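Local atomic coordinates of 2-hydroxymethyl glutarate dehydrogenase (Eubacterium barkeri, PDB entry 3CKY), a protein that catalyses the NADH-dependent reduction of 2-formylglutarate to (S)-2-hydroxymethylglutarate, a step in the fermentation of nicotinate. Residues 186-191 / 217-222; 204-209 / 222-227; 230-235 / 285-290. All coordinates share one frame; numbering follows the deposited sequence.

Overall arrangement
All three contacts belong to the helical C-terminal domain, apart from the Rossmann-type NAD-binding domain, and lie on one side of the chain's centre. Contacts 1 and 2 have centres about 8 Å apart and share helix 217-228, which packs first on the long helix 169-197 and then on helix 202-210; their segments alternate along the chain. Contact 3 comes later in sequence, its centre about 11 Å from that of contact 1 and about 13 Å from that of contact 2. There the loop after helix 217-228 meets helix 286-293, and Phe226 packs against that loop. Together they tie three consecutive helices and the later helix 286-293 into one bundle, part of which faces a second subunit.

Contact 1 of 3, residues 186-191 / 217-222; sequences ASLAEA and YAMEAK
Between residues 186-191 and 217-222 the backbones come nearest at Leu188 and Met219, whose CA atoms are 6.9 Å apart, where the long helix 169-197 packs against the first turns of helix 217-228. This is helix-to-helix packing in the all-helical C-terminal domain of a beta-hydroxyacid dehydrogenase, and a single leucine makes most of it. The side chain of Leu188 reaches straight across, with CG anti to the backbone N (chi1 -174°), and its two methyls divide the work. CD2 goes in low against the other helix: it sits 3.5 Å from Met219 CA, tighter than usual van der Waals contact, and 3.7 Å from Met219 CB. From there it also brushes the backbone at Ala218 C, 4.3 Å away. The CD1 branch lies further out along the methionine and meets Met219 SD at 4.0 Å. The leucine therefore comes in across the methionine, the two side chains crossing at about a right angle, with both methyls laid against one side of the methionine, CD2 at its base and CD1 further along.

Ala218 rests on Leu181 and Asn184, further back on the long helix, while Glu190 OE1 is hydrogen-bonded to Thr262 OG1 and Glu190 OE2 to Met261 N, both of a second subunit. Lys222 starts toward the long helix but leads its amine away to a salt bridge with Asp281. Met219 is fully extended, all three torsions near 180°, and so carries its thioether past Leu188 to helix 202-210, where the terminal methyl, Met219 CE, packs against Gln206 CA.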
# COMPACT_ATOMS: atom_id res chain seq x y z
N ALA A 186 -7.94 -11.76 -0.91
CA ALA A 186 -8.12 -10.33 -1.10
C ALA A 186 -8.25 -9.96 -2.59
O ALA A 186 -9.10 -9.16 -2.97
CB ALA A 186 -6.95 -9.55 -0.43
N SER A 187 -7.41 -10.56 -3.43
CA SER A 187 -7.48 -10.32 -4.87
C SER A 187 -8.79 -10.84 -5.46
O SER A 187 -9.44 -10.17 -6.27
CB SER A 187 -6.30 -10.99 -5.57
OG SER A 187 -5.05 -10.52 -5.09
N LEU A 188 -9.19 -12.02 -5.03
CA LEU A 188 -10.45 -12.64 -5.47
C LEU A 188 -11.66 -11.76 -5.13
O LEU A 188 -12.57 -11.57 -5.96
CB LEU A 188 -10.60 -14.03 -4.83
CG LEU A 188 -11.79 -14.87 -5.32
CD1 LEU A 188 -11.73 -15.13 -6.84
CD2 LEU A 188 -11.90 -16.16 -4.52
N ALA A 189 -11.65 -11.20 -3.93
CA ALA A 189 -12.75 -10.36 -3.46
C ALA A 189 -13.11 -9.23 -4.44
O ALA A 189 -14.27 -9.11 -4.88
CB ALA A 189 -12.42 -9.80 -2.08
N GLU A 190 -12.10 -8.40 -4.76
CA GLU A 190 -12.31 -7.27 -5.67
C GLU A 190 -12.59 -7.73 -7.10
O GLU A 190 -13.41 -7.11 -7.81
CB GLU A 190 -11.13 -6.29 -5.61
CG GLU A 190 -9.82 -6.81 -6.22
CD GLU A 190 -8.63 -5.88 -5.98
OE1 GLU A 190 -7.90 -5.56 -6.95
OE2 GLU A 190 -8.43 -5.49 -4.81
N ALA A 191 -11.95 -8.82 -7.52
CA ALA A 191 -12.15 -9.41 -8.85
C ALA A 191 -13.59 -9.84 -9.11
O ALA A 191 -14.14 -9.61 -10.20
CB ALA A 191 -11.22 -10.60 -9.06
N TYR A 217 -6.36 -22.03 -4.80
CA TYR A 217 -7.04 -22.77 -3.76
C TYR A 217 -8.04 -21.88 -3.00
O TYR A 217 -9.14 -22.30 -2.70
CB TYR A 217 -6.04 -23.41 -2.79
CG TYR A 217 -6.74 -24.07 -1.65
CD1 TYR A 217 -7.27 -25.35 -1.78
CD2 TYR A 217 -6.93 -23.40 -0.46
CE1 TYR A 217 -7.95 -25.95 -0.73
CE2 TYR A 217 -7.61 -24.00 0.59
CZ TYR A 217 -8.10 -25.27 0.44
OH TYR A 217 -8.77 -25.84 1.48
N ALA A 218 -7.64 -20.64 -2.72
CA ALA A 218 -8.56 -19.64 -2.13
C ALA A 218 -9.92 -19.62 -2.83
O ALA A 218 -10.97 -19.74 -2.18
CB ALA A 218 -7.94 -18.26 -2.16
N MET A 219 -9.91 -19.50 -4.15
CA MET A 219 -11.15 -19.52 -4.89
C MET A 219 -11.87 -20.88 -4.77
O MET A 219 -13.09 -20.92 -4.58
CB MET A 219 -10.90 -19.18 -6.35
CG MET A 219 -12.16 -19.22 -7.19
SD MET A 219 -11.90 -18.59 -8.83
CE MET A 219 -13.58 -18.52 -9.43
N GLU A 220 -11.12 -21.97 -4.90
CA GLU A 220 -11.73 -23.31 -4.82
C GLU A 220 -12.40 -23.55 -3.48
O GLU A 220 -13.53 -24.03 -3.43
CB GLU A 220 -10.68 -24.39 -5.08
CG GLU A 220 -10.31 -24.53 -6.55
CD GLU A 220 -8.82 -24.70 -6.79
OE1 GLU A 220 -8.19 -25.51 -6.04
OE2 GLU A 220 -8.28 -24.04 -7.73
N ALA A 221 -11.73 -23.17 -2.41
CA ALA A 221 -12.24 -23.41 -1.07
C ALA A 221 -13.44 -22.52 -0.70
O ALA A 221 -14.36 -22.97 -0.01
CB ALA A 221 -11.13 -23.22 -0.05
N LYS A 222 -13.43 -21.28 -1.16
CA LYS A 222 -14.36 -20.28 -0.63
C LYS A 222 -15.56 -19.95 -1.52
O LYS A 222 -16.63 -19.66 -1.02
CB LYS A 222 -13.60 -19.00 -0.28
CG LYS A 222 -12.42 -19.20 0.68
CD LYS A 222 -12.81 -19.88 1.97
CE LYS A 222 -11.64 -19.97 2.94
NZ LYS A 222 -12.03 -20.69 4.19

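Contact 2 of 3, residues 204-209 / 222-227; sequences TMQEII and KMEKFI
Gln206 NE2 is held from two sides, by Glu224 OE1 and by a water, at the point where helix 202-210 packs beside helix 217-228 in the helical C-terminal domain. Its bond to Glu224 OE1 is 3.0 Å long and fairly straight, 162° at the hydrogen. The carboxylate oxygen lies almost in the plane of the amide and offers its anti lone pair, while the two flat groups stand nearly perpendicular. The second hydrogen of the amide goes to the water, 2.9 Å from Gln206 NE2. That water also accepts a longer bond from Glu224 N, 3.3 Å away. The helix is kinked here, with a pi-type turn at 223-227, and Glu224 N has no bond to the preceding turn, so the water gives it a partner.

Beneath this polar edge the contact is apolar. Gln206 CG, anti to its own N, rests on Met223 CG at 3.6 Å, and the methionine bends at chi2 (69°), which brings CE back to within 4.1 Å of Gln206 CB. Met223 also packs on Leu192 of helix 169-197. A leucine at Gln206 would probably leave the Glu224 carboxylate without this donor and free to swing, and the water without one of its two donors. At the kink, Lys222 O accepts from both Phe226 N and Ile227 N, which approach from opposite faces of its plane.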
# COMPACT_ATOMS: atom_id res chain seq x y z
N THR A 204 -20.72 -18.16 -13.65
CA THR A 204 -19.93 -18.05 -14.87
C THR A 204 -18.45 -17.90 -14.54
O THR A 204 -17.61 -18.55 -15.14
CB THR A 204 -20.38 -16.87 -15.73
OG1 THR A 204 -21.77 -17.01 -16.03
CG2 THR A 204 -19.56 -16.82 -17.05
N MET A 205 -18.16 -17.05 -13.56
CA MET A 205 -16.79 -16.83 -13.12
C MET A 205 -16.19 -18.06 -12.45
O MET A 205 -15.06 -18.41 -12.73
CB MET A 205 -16.71 -15.62 -12.19
CG MET A 205 -16.83 -14.29 -12.93
SD MET A 205 -16.58 -12.84 -11.87
CE MET A 205 -18.09 -12.82 -10.90
N GLN A 206 -16.95 -18.72 -11.60
CA GLN A 206 -16.46 -19.95 -10.99
C GLN A 206 -16.12 -21.00 -12.02
O GLN A 206 -15.05 -21.63 -11.96
CB GLN A 206 -17.46 -20.55 -10.03
CG GLN A 206 -16.75 -21.53 -9.08
CD GLN A 206 -17.64 -22.59 -8.55
OE1 GLN A 206 -18.76 -22.80 -9.05
NE2 GLN A 206 -17.16 -23.28 -7.51
N GLU A 207 -17.04 -21.18 -12.96
CA GLU A 207 -16.85 -22.17 -13.99
C GLU A 207 -15.60 -21.85 -14.80
O GLU A 207 -14.75 -22.70 -14.95
CB GLU A 207 -18.06 -22.20 -14.91
CG GLU A 207 -17.98 -23.30 -15.95
CD GLU A 207 -19.14 -23.25 -16.92
OE1 GLU A 207 -19.86 -22.22 -16.94
OE2 GLU A 207 -19.32 -24.25 -17.66
N ILE A 208 -15.50 -20.63 -15.29
CA ILE A 208 -14.44 -20.28 -16.24
C ILE A 208 -13.09 -20.06 -15.57
O ILE A 208 -12.10 -20.65 -15.96
CB ILE A 208 -14.87 -19.08 -17.12
CG1 ILE A 208 -15.99 -19.53 -18.07
CG2 ILE A 208 -13.69 -18.53 -17.90
CD1 ILE A 208 -16.60 -18.44 -18.87
N ILE A 209 -13.05 -19.23 -14.54
CA ILE A 209 -11.78 -18.95 -13.84
C ILE A 209 -11.24 -20.20 -13.14
O ILE A 209 -10.03 -20.42 -13.08
CB ILE A 209 -11.93 -17.80 -12.84
CG1 ILE A 209 -12.32 -16.52 -13.60
CG2 ILE A 209 -10.65 -17.58 -12.02
CD1 ILE A 209 -12.95 -15.47 -12.72
N LYS A 222 -13.43 -21.28 -1.16
CA LYS A 222 -14.36 -20.28 -0.63
C LYS A 222 -15.56 -19.95 -1.52
O LYS A 222 -16.63 -19.66 -1.02
CB LYS A 222 -13.60 -19.00 -0.28
CG LYS A 222 -12.42 -19.20 0.68
CD LYS A 222 -12.81 -19.88 1.97
CE LYS A 222 -11.64 -19.97 2.94
NZ LYS A 222 -12.03 -20.69 4.19
N MET A 223 -15.37 -20.00 -2.82
CA MET A 223 -16.35 -19.46 -3.77
C MET A 223 -17.75 -20.07 -3.60
O MET A 223 -18.72 -19.38 -3.34
CB MET A 223 -15.83 -19.68 -5.20
CG MET A 223 -16.74 -19.18 -6.29
SD MET A 223 -16.80 -17.41 -6.28
CE MET A 223 -17.72 -17.08 -7.81
N GLU A 224 -17.84 -21.36 -3.74
CA GLU A 224 -19.11 -22.03 -3.69
C GLU A 224 -19.65 -22.14 -2.25
O GLU A 224 -20.80 -21.80 -1.99
CB GLU A 224 -18.97 -23.40 -4.32
CG GLU A 224 -20.28 -24.04 -4.67
CD GLU A 224 -20.12 -25.25 -5.59
OE1 GLU A 224 -19.29 -25.14 -6.55
OE2 GLU A 224 -20.81 -26.27 -5.34
N LYS A 225 -18.80 -22.56 -1.33
CA LYS A 225 -19.24 -22.85 0.04
C LYS A 225 -19.65 -21.61 0.84
O LYS A 225 -20.61 -21.69 1.62
CB LYS A 225 -18.17 -23.62 0.80
CG LYS A 225 -18.64 -24.11 2.17
CD LYS A 225 -17.56 -24.90 2.91
CE LYS A 225 -18.00 -25.19 4.35
NZ LYS A 225 -16.90 -25.78 5.18
N PHE A 226 -18.93 -20.50 0.67
CA PHE A 226 -19.13 -19.30 1.48
C PHE A 226 -19.68 -18.11 0.69
O PHE A 226 -20.68 -17.53 1.08
CB PHE A 226 -17.83 -18.88 2.17
CG PHE A 226 -17.28 -19.92 3.11
CD1 PHE A 226 -17.71 -19.98 4.44
CD2 PHE A 226 -16.34 -20.85 2.67
CE1 PHE A 226 -17.20 -20.95 5.31
CE2 PHE A 226 -15.84 -21.83 3.55
CZ PHE A 226 -16.27 -21.87 4.86
N ILE A 227 -19.00 -17.75 -0.38
CA ILE A 227 -19.31 -16.54 -1.12
C ILE A 227 -20.66 -16.72 -1.82
O ILE A 227 -21.57 -15.96 -1.58
CB ILE A 227 -18.20 -16.18 -2.17
CG1 ILE A 227 -16.91 -15.79 -1.44
CG2 ILE A 227 -18.63 -15.04 -3.07
CD1 ILE A 227 -15.67 -15.71 -2.37
O HOH W 1 -15.44 -23.01 -5.20

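Contact 3 of 3, residues 230-235 / 285-290; sequences GDFAGG and VIKVWE
Phe232 and Lys287 make the tight part of this loop-on-helix contact, where the link after helix 217-228 lies against the start of helix 286-293 in the C-terminal helical domain. The lysine is stretched out and slides past the phenylalanine in the opposite direction, so that its CE methylene approaches the ring obliquely, 3.4 Å from Phe232 CD2. Lys287 CE is almost as near Phe232 CE2, at 3.5 Å. Beyond it, Lys287 NZ forms a salt bridge with Glu280, on which Phe232 also packs.

Toward the CZ end, on the same side of the ring, the packing is looser. Ile286 meets the ring there only through CG2, 4.2 Å from Phe232 CZ; it also packs on Leu192 and Val193 of helix 169-197. Polar contact between the two segments runs through a water, which lies at the ring edge in its plane, donates to Gly230 O at 2.7 Å and accepts from Lys287 NZ.

On the solvent side the loop holds its own shape. Asp231 and Ala233 are exposed, and an Asx turn closes between them: Ala233 N donates to Asp231 OD1 at 3.0 Å, reaching the oxygen on its anti side, 30° out of the carboxylate plane.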
# COMPACT_ATOMS: atom_id res chain seq x y z
N GLY A 230 -23.47 -17.23 0.60
CA GLY A 230 -23.69 -16.10 1.52
C GLY A 230 -23.63 -16.49 2.99
O GLY A 230 -23.90 -15.68 3.86
N ASP A 231 -23.28 -17.74 3.27
CA ASP A 231 -23.11 -18.22 4.64
C ASP A 231 -21.63 -18.22 5.00
O ASP A 231 -20.88 -19.09 4.57
CB ASP A 231 -23.70 -19.62 4.78
CG ASP A 231 -23.55 -20.20 6.19
OD1 ASP A 231 -22.98 -19.51 7.08
OD2 ASP A 231 -24.01 -21.35 6.40
N PHE A 232 -21.23 -17.24 5.79
CA PHE A 232 -19.84 -17.04 6.14
C PHE A 232 -19.53 -17.54 7.55
O PHE A 232 -18.49 -17.22 8.12
CB PHE A 232 -19.47 -15.57 5.98
CG PHE A 232 -19.52 -15.10 4.55
CD1 PHE A 232 -18.47 -15.37 3.69
CD2 PHE A 232 -20.61 -14.38 4.09
CE1 PHE A 232 -18.50 -14.92 2.37
CE2 PHE A 232 -20.65 -13.93 2.78
CZ PHE A 232 -19.59 -14.20 1.92
N ALA A 233 -20.44 -18.33 8.11
CA ALA A 233 -20.21 -18.97 9.39
C ALA A 233 -19.19 -20.10 9.26
O ALA A 233 -19.16 -20.84 8.26
CB ALA A 233 -21.52 -19.54 9.95
N GLY A 234 -18.34 -20.21 10.27
CA GLY A 234 -17.30 -21.23 10.30
C GLY A 234 -16.17 -20.87 9.36
O GLY A 234 -15.88 -19.69 9.15
N GLY A 235 -15.56 -21.90 8.80
CA GLY A 235 -14.39 -21.75 7.94
C GLY A 235 -13.19 -21.28 8.73
O GLY A 235 -12.92 -21.75 9.83
N VAL A 285 -14.61 -10.98 3.66
CA VAL A 285 -13.95 -9.69 3.31
C VAL A 285 -14.54 -9.06 2.02
O VAL A 285 -14.51 -7.84 1.86
CB VAL A 285 -12.41 -9.86 3.21
CG1 VAL A 285 -12.02 -10.57 1.91
CG2 VAL A 285 -11.72 -8.52 3.35
N ILE A 286 -15.08 -9.90 1.13
CA ILE A 286 -15.79 -9.42 -0.06
C ILE A 286 -16.91 -8.40 0.29
O ILE A 286 -17.18 -7.48 -0.48
CB ILE A 286 -16.39 -10.60 -0.91
CG1 ILE A 286 -16.73 -10.11 -2.33
CG2 ILE A 286 -17.65 -11.19 -0.25
CD1 ILE A 286 -17.02 -11.22 -3.34
N LYS A 287 -17.54 -8.57 1.45
CA LYS A 287 -18.58 -7.65 1.94
C LYS A 287 -18.08 -6.21 2.09
O LYS A 287 -18.87 -5.28 1.98
CB LYS A 287 -19.11 -8.12 3.28
CG LYS A 287 -19.88 -9.42 3.25
CD LYS A 287 -20.43 -9.72 4.65
CE LYS A 287 -20.96 -11.11 4.75
NZ LYS A 287 -21.67 -11.33 6.05
N VAL A 288 -16.78 -6.02 2.31
CA VAL A 288 -16.16 -4.67 2.26
C VAL A 288 -16.50 -3.93 0.96
O VAL A 288 -16.92 -2.78 0.98
CB VAL A 288 -14.63 -4.69 2.44
CG1 VAL A 288 -14.05 -3.27 2.21
CG2 VAL A 288 -14.25 -5.22 3.83
N TRP A 289 -16.33 -4.61 -0.17
CA TRP A 289 -16.56 -3.99 -1.46
C TRP A 289 -18.04 -3.93 -1.84
O TRP A 289 -18.49 -2.96 -2.45
CB TRP A 289 -15.75 -4.73 -2.54
CG TRP A 289 -14.26 -4.76 -2.25
CD1 TRP A 289 -13.47 -5.86 -2.26
CD2 TRP A 289 -13.41 -3.65 -1.90
NE1 TRP A 289 -12.17 -5.51 -1.94
CE2 TRP A 289 -12.11 -4.16 -1.71
CE3 TRP A 289 -13.63 -2.27 -1.71
CZ2 TRP A 289 -11.02 -3.35 -1.35
CZ3 TRP A 289 -12.55 -1.47 -1.35
CH2 TRP A 289 -11.26 -2.02 -1.18
N GLU A 290 -18.80 -4.95 -1.45
CA GLU A 290 -20.25 -4.99 -1.66
C GLU A 290 -20.92 -3.83 -0.96
O GLU A 290 -21.79 -3.17 -1.52
CB GLU A 290 -20.86 -6.31 -1.17
CG GLU A 290 -20.36 -7.50 -1.97
CD GLU A 290 -20.93 -8.82 -1.50
OE1 GLU A 290 -21.42 -9.58 -2.39
OE2 GLU A 290 -20.89 -9.10 -0.28
O HOH W 2 -23.78 -13.02 4.47